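Local coordinates for possible transcriptional regulator, ArsR family protein (Rhodococcus sp. RHA1, PDB 3F6V) that probably binds DNA as a winged-helix transcriptional regulator of the ArsR family, possibly one that controls arsenical resistance, at residues V64-S69 with N75-H80; L52-E57 with R93-A98. One frame throughout, in Å; residues are numbered along the deposited sequence. Where two conformers were deposited one is given.

In the fold
Both contacts lie within the ArsR-type winged helix, their centres about 15 Å apart. Along the chain both segments of contact 1 come between the two segments of contact 2: 52-57 comes first, then 64-69 and 75-80, and finally 93-98. Contact 1 joins the end of helix 58-66 to helix 74-78; contact 2 brings helix 51-55 against the end of helix 85-97. The helices follow one another in pairs, 51-55 before 58-66 and 74-78 before 85-97, and the two contacts meet where Val64 CG2 packs on Leu95 CD2. Together they tie the probable DNA-reading helix-turn-helix to the preceding helices, which also touch the second subunit.

Contact 1: V64-S69 with N75-H80; sequences VQLLTS and NNLAAH
One face of the His80 imidazole is covered by the CD2 methyl of Leu66, which sits almost over the ring centre, 3.7 Å from the centroid and 11° off the ring normal; Leu77 O lies in plane at the ring edge. This CH-pi contact belongs to the winged helix-turn-helix of the ArsR family, where helix 74-78 and helix 85-97 probably form the helix-turn-helix unit and helix 58-66 packs beside it. A chi2 of 91° sets the His80 ring plane about perpendicular to the plane of CA, CB and CG, which turns a face toward Leu66. The other Leu66 methyl, CD1, lies 3.8 Å from His80 CG and close to CB, so the leucine fork covers the ring from its root to its centre. A histidine suits this more exposed margin, since its ring offers an apolar face while keeping nitrogens for polar partners.

Deeper in, the contact is purely aliphatic. The end of Leu77 fits between Leu66 and Leu67: its CD2 touches Leu66 CB at 3.8 Å and Leu67 CD2 at 4.0 Å, and its CD1 approaches Leu67 CD2 at 3.9 Å, the side chains of Leu67 and Leu77 lying at about a right angle. Leucine suits position 77 because its forked tip can meet both neighbours. Leu77 also packs on Leu92 of helix 85-97, and Leu67 on Leu114 of the wing. His80 ND1 makes a weak, bent hydrogen bond (N-H...O 135°) to Asn76 O, 3.4 Å away.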
loop_
_atom_site.group_PDB
_atom_site.type_symbol
_atom_site.label_atom_id
_atom_site.label_comp_id
_atom_site.label_asym_id
_atom_site.label_seq_id
_atom_site.Cartn_x
_atom_site.Cartn_y
_atom_site.Cartn_z
ATOM N N VAL A 64 -0.725 -7.395 -10.323
ATOM C CA VAL A 64 -1.483 -6.329 -10.957
ATOM C C VAL A 64 -0.734 -5.797 -12.198
ATOM O O VAL A 64 -1.362 -5.591 -13.252
ATOM C CB VAL A 64 -1.811 -5.209 -9.895
ATOM C CG1 VAL A 64 -2.211 -3.916 -10.567
ATOM C CG2 VAL A 64 -2.916 -5.721 -8.949
ATOM N N GLN A 65 0.585 -5.563 -12.076
ATOM C CA GLN A 65 1.373 -5.141 -13.256
ATOM C C GLN A 65 1.314 -6.151 -14.382
ATOM O O GLN A 65 1.085 -5.760 -15.535
ATOM C CB GLN A 65 2.805 -4.943 -12.872
ATOM C CG GLN A 65 2.991 -3.721 -11.969
ATOM C CD GLN A 65 4.431 -3.507 -11.689
ATOM O OE1 GLN A 65 5.199 -4.492 -11.579
ATOM N NE2 GLN A 65 4.845 -2.235 -11.576
ATOM N N LEU A 66 1.478 -7.424 -14.053
ATOM C CA LEU A 66 1.438 -8.450 -15.084
ATOM C C LEU A 66 0.113 -8.450 -15.832
ATOM O O LEU A 66 0.067 -8.631 -17.067
ATOM C CB LEU A 66 1.752 -9.813 -14.496
ATOM C CG LEU A 66 3.180 -10.028 -14.057
ATOM C CD1 LEU A 66 3.280 -11.260 -13.163
ATOM C CD2 LEU A 66 4.162 -10.134 -15.251
ATOM N N LEU A 67 -0.984 -8.265 -15.133
ATOM C CA LEU A 67 -2.293 -8.287 -15.743
ATOM C C LEU A 67 -2.565 -7.094 -16.659
ATOM O O LEU A 67 -3.585 -7.089 -17.381
ATOM C CB LEU A 67 -3.370 -8.423 -14.642
ATOM C CG LEU A 67 -3.417 -9.812 -14.033
ATOM C CD1 LEU A 67 -4.350 -9.733 -12.793
ATOM C CD2 LEU A 67 -3.955 -10.847 -15.048
ATOM N N THR A 68 -1.694 -6.091 -16.654
ATOM C CA THR A 68 -1.917 -4.951 -17.573
ATOM C C THR A 68 -1.768 -5.330 -19.040
ATOM O O THR A 68 -2.260 -4.611 -19.889
ATOM C CB THR A 68 -1.015 -3.734 -17.281
ATOM O OG1 THR A 68 0.353 -4.098 -17.406
ATOM C CG2 THR A 68 -1.301 -3.150 -15.854
ATOM N N SER A 69 -1.112 -6.460 -19.294
ATOM C CA SER A 69 -0.972 -6.946 -20.657
ATOM C C SER A 69 -2.156 -7.831 -21.098
ATOM O O SER A 69 -2.152 -8.381 -22.213
ATOM C CB SER A 69 0.341 -7.711 -20.785
ATOM O OG SER A 69 0.133 -9.063 -20.442
ATOM N N ASN A 75 -1.912 -20.261 -13.976
ATOM C CA ASN A 75 -0.617 -20.911 -14.196
ATOM C C ASN A 75 0.376 -20.041 -14.906
ATOM O O ASN A 75 1.556 -20.062 -14.591
ATOM C CB ASN A 75 -0.806 -22.201 -15.012
ATOM C CG ASN A 75 -1.501 -23.279 -14.200
ATOM O OD1 ASN A 75 -1.801 -23.090 -13.008
ATOM N ND2 ASN A 75 -1.788 -24.399 -14.837
ATOM N N ASN A 76 -0.080 -19.249 -15.871
ATOM C CA ASN A 76 0.815 -18.365 -16.582
ATOM C C ASN A 76 1.365 -17.225 -15.678
ATOM O O ASN A 76 2.534 -16.860 -15.770
ATOM C CB ASN A 76 0.188 -17.915 -17.927
ATOM C CG ASN A 76 0.128 -19.071 -18.998
ATOM O OD1 ASN A 76 0.979 -19.982 -19.025
ATOM N ND2 ASN A 76 -0.858 -19.008 -19.881
ATOM N N LEU A 77 0.511 -16.688 -14.809
ATOM C CA LEU A 77 0.936 -15.650 -13.872
ATOM C C LEU A 77 1.905 -16.224 -12.869
ATOM O O LEU A 77 2.935 -15.625 -12.517
ATOM C CB LEU A 77 -0.313 -15.102 -13.134
ATOM C CG LEU A 77 -1.243 -14.202 -13.970
ATOM C CD1 LEU A 77 -2.599 -14.029 -13.316
ATOM C CD2 LEU A 77 -0.606 -12.846 -14.323
ATOM N N ALA A 78 1.563 -17.416 -12.389
ATOM C CA ALA A 78 2.359 -18.075 -11.369
ATOM C C ALA A 78 3.782 -18.365 -11.800
ATOM O O ALA A 78 4.661 -18.454 -10.954
ATOM C CB ALA A 78 1.654 -19.286 -10.860
ATOM N N ALA A 79 4.000 -18.502 -13.113
ATOM C CA ALA A 79 5.326 -18.778 -13.712
ATOM C C ALA A 79 6.306 -17.624 -13.625
ATOM O O ALA A 79 7.499 -17.769 -13.851
ATOM C CB ALA A 79 5.156 -19.208 -15.166
ATOM N N HIS A 80 5.809 -16.452 -13.268
ATOM C CA HIS A 80 6.684 -15.299 -13.005
ATOM C C HIS A 80 7.274 -15.199 -11.578
ATOM O O HIS A 80 8.001 -14.242 -11.262
ATOM C CB HIS A 80 5.902 -14.017 -13.279
ATOM C CG HIS A 80 5.687 -13.731 -14.728
ATOM N ND1 HIS A 80 4.572 -14.169 -15.410
ATOM C CD2 HIS A 80 6.421 -13.023 -15.620
ATOM C CE1 HIS A 80 4.626 -13.746 -16.661
ATOM N NE2 HIS A 80 5.744 -13.061 -16.819
#

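Contact 2: L52-E57 with R93-A98; sequences LEVAAE and RVLTEA
Val54 and Leu95 mark the closest backbone approach, with CA atoms 6.9 Å apart, where the last turn of helix 51-55 passes the last turns of helix 85-97. The two segments run in roughly opposite directions, and each is held by its own backbone bonds, among them Ala56 N to Leu52 O and, at 3.0 Å, Ala98 N to Val94 O. Through this second bond Ala98, just past the end of the helix, stays in line with Val94.

Val54 faces that side, its CG1 methyl making the nearest approach to each of three partners. It lies 3.7 Å from Val94 CG1, 3.9 Å from Ala98 CB and 4.1 Å from Leu95 CD2. With CG1 anti to the backbone N (chi1 166°), this methyl is carried toward the other helix, while CG2 gets no closer than 4.2 Å to Ala98 CB. The Val54 and Val94 side chains meet at a slant. Each residue type fits: the small Ala98 lets the two segments come close, the beta-branched valines give compact apolar surfaces, and the longer Leu95, whose CB does not point straight at the other helix, reaches it with its tip.

The contact thus packs helix 51-55 on the end of the probable recognition helix of the winged helix-turn-helix, near the dimer interface. Leu95 also packs on Val101 of strand 101-106 and, like Val94, on Arg60, which bonds Val54 O through NE; Leu52 and Ala55 rest on Leu122 of helix 116-129, and Ala56 meets Ala56 of the second subunit.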
loop_
_atom_site.group_PDB
_atom_site.type_symbol
_atom_site.label_atom_id
_atom_site.label_comp_id
_atom_site.label_asym_id
_atom_site.label_seq_id
_atom_site.Cartn_x
_atom_site.Cartn_y
_atom_site.Cartn_z
ATOM N N LEU A 52 -6.052 -0.374 -1.182
ATOM C CA LEU A 52 -4.676 0.015 -1.154
ATOM C C LEU A 52 -3.871 -0.901 -0.239
ATOM O O LEU A 52 -2.801 -1.327 -0.600
ATOM C CB LEU A 52 -4.598 1.491 -0.748
ATOM C CG LEU A 52 -3.181 2.046 -0.561
ATOM C CD1 LEU A 52 -2.287 1.904 -1.756
ATOM C CD2 LEU A 52 -3.350 3.508 -0.253
ATOM N N GLU A 53 -4.395 -1.231 0.933
ATOM C CA GLU A 53 -3.714 -2.175 1.809
ATOM C C GLU A 53 -3.514 -3.522 1.093
ATOM O O GLU A 53 -2.433 -4.088 1.129
ATOM C CB GLU A 53 -4.503 -2.343 3.103
ATOM C CG GLU A 53 -3.904 -3.321 4.070
ATOM C CD GLU A 53 -4.720 -3.460 5.352
ATOM O OE1 GLU A 53 -5.934 -3.162 5.352
ATOM O OE2 GLU A 53 -4.124 -3.913 6.353
ATOM N N VAL A 54 -4.561 -4.029 0.450
ATOM C CA VAL A 54 -4.450 -5.329 -0.242
ATOM C C VAL A 54 -3.464 -5.285 -1.400
ATOM O O VAL A 54 -2.591 -6.172 -1.558
ATOM C CB VAL A 54 -5.845 -5.770 -0.747
ATOM C CG1 VAL A 54 -5.732 -6.928 -1.768
ATOM C CG2 VAL A 54 -6.683 -6.172 0.454
ATOM N N ALA A 55 -3.584 -4.253 -2.203
ATOM C CA ALA A 55 -2.757 -4.167 -3.418
ATOM C C ALA A 55 -1.290 -3.987 -3.126
ATOM O O ALA A 55 -0.441 -4.359 -3.934
ATOM C CB ALA A 55 -3.222 -3.056 -4.331
ATOM N N ALA A 56 -0.973 -3.356 -1.988
ATOM C CA ALA A 56 0.391 -2.974 -1.703
ATOM C C ALA A 56 1.309 -4.155 -1.353
ATOM O O ALA A 56 2.533 -4.003 -1.341
ATOM C CB ALA A 56 0.408 -1.977 -0.559
ATOM N N GLU A 57 0.755 -5.337 -1.066
ATOM C CA GLU A 57 1.573 -6.499 -0.791
ATOM C C GLU A 57 2.434 -6.739 -2.077
ATOM O O GLU A 57 1.891 -6.688 -3.174
ATOM C CB GLU A 57 0.652 -7.679 -0.449
ATOM C CG GLU A 57 1.311 -8.812 0.264
ATOM C CD GLU A 57 2.074 -9.772 -0.613
ATOM O OE1 GLU A 57 1.938 -9.718 -1.843
ATOM O OE2 GLU A 57 2.808 -10.613 -0.033
ATOM N N ARG A 93 -7.236 -14.559 -5.261
ATOM C CA ARG A 93 -8.512 -14.577 -4.531
ATOM C C ARG A 93 -8.667 -13.331 -3.642
ATOM O O ARG A 93 -9.750 -12.743 -3.543
ATOM C CB ARG A 93 -8.614 -15.834 -3.660
ATOM C CG ARG A 93 -9.942 -15.997 -2.943
ATOM C CD ARG A 93 -9.972 -17.242 -2.051
ATOM N NE ARG A 93 -11.049 -17.185 -1.054
ATOM C CZ ARG A 93 -12.276 -17.659 -1.259
ATOM N NH1 ARG A 93 -12.580 -18.228 -2.421
ATOM N NH2 ARG A 93 -13.197 -17.565 -0.308
ATOM N N VAL A 94 -7.562 -12.952 -2.987
ATOM C CA VAL A 94 -7.581 -11.740 -2.140
ATOM C C VAL A 94 -7.832 -10.510 -3.023
ATOM O O VAL A 94 -8.665 -9.622 -2.683
ATOM C CB VAL A 94 -6.296 -11.626 -1.316
ATOM C CG1 VAL A 94 -6.311 -10.347 -0.503
ATOM C CG2 VAL A 94 -6.205 -12.776 -0.296
ATOM N N LEU A 95 -7.136 -10.422 -4.162
ATOM C CA LEU A 95 -7.317 -9.282 -5.054
ATOM C C LEU A 95 -8.775 -9.278 -5.588
ATOM O O LEU A 95 -9.368 -8.220 -5.829
ATOM C CB LEU A 95 -6.365 -9.407 -6.229
ATOM C CG LEU A 95 -4.937 -9.025 -5.845
ATOM C CD1 LEU A 95 -3.985 -9.478 -6.977
ATOM C CD2 LEU A 95 -4.805 -7.526 -5.695
ATOM N N THR A 96 -9.365 -10.470 -5.787
ATOM C CA THR A 96 -10.730 -10.567 -6.291
ATOM C C THR A 96 -11.710 -10.038 -5.247
ATOM O O THR A 96 -12.609 -9.229 -5.557
ATOM C CB THR A 96 -11.124 -12.025 -6.610
ATOM O OG1 THR A 96 -10.314 -12.506 -7.692
ATOM C CG2 THR A 96 -12.591 -12.085 -7.043
ATOM N N GLU A 97 -11.489 -10.429 -3.999
ATOM C CA GLU A 97 -12.344 -9.987 -2.900
ATOM C C GLU A 97 -12.280 -8.464 -2.745
ATOM O O GLU A 97 -13.289 -7.816 -2.441
ATOM C CB GLU A 97 -11.945 -10.696 -1.608
ATOM C CG GLU A 97 -12.941 -10.557 -0.436
ATOM C CD GLU A 97 -14.330 -11.181 -0.715
ATOM O OE1 GLU A 97 -14.560 -11.723 -1.816
ATOM O OE2 GLU A 97 -15.204 -11.117 0.169
ATOM N N ALA A 98 -11.099 -7.907 -2.979
ATOM C CA ALA A 98 -10.914 -6.451 -2.940
ATOM C C ALA A 98 -11.448 -5.710 -4.153
ATOM O O ALA A 98 -11.356 -4.496 -4.215
ATOM C CB ALA A 98 -9.460 -6.117 -2.686
#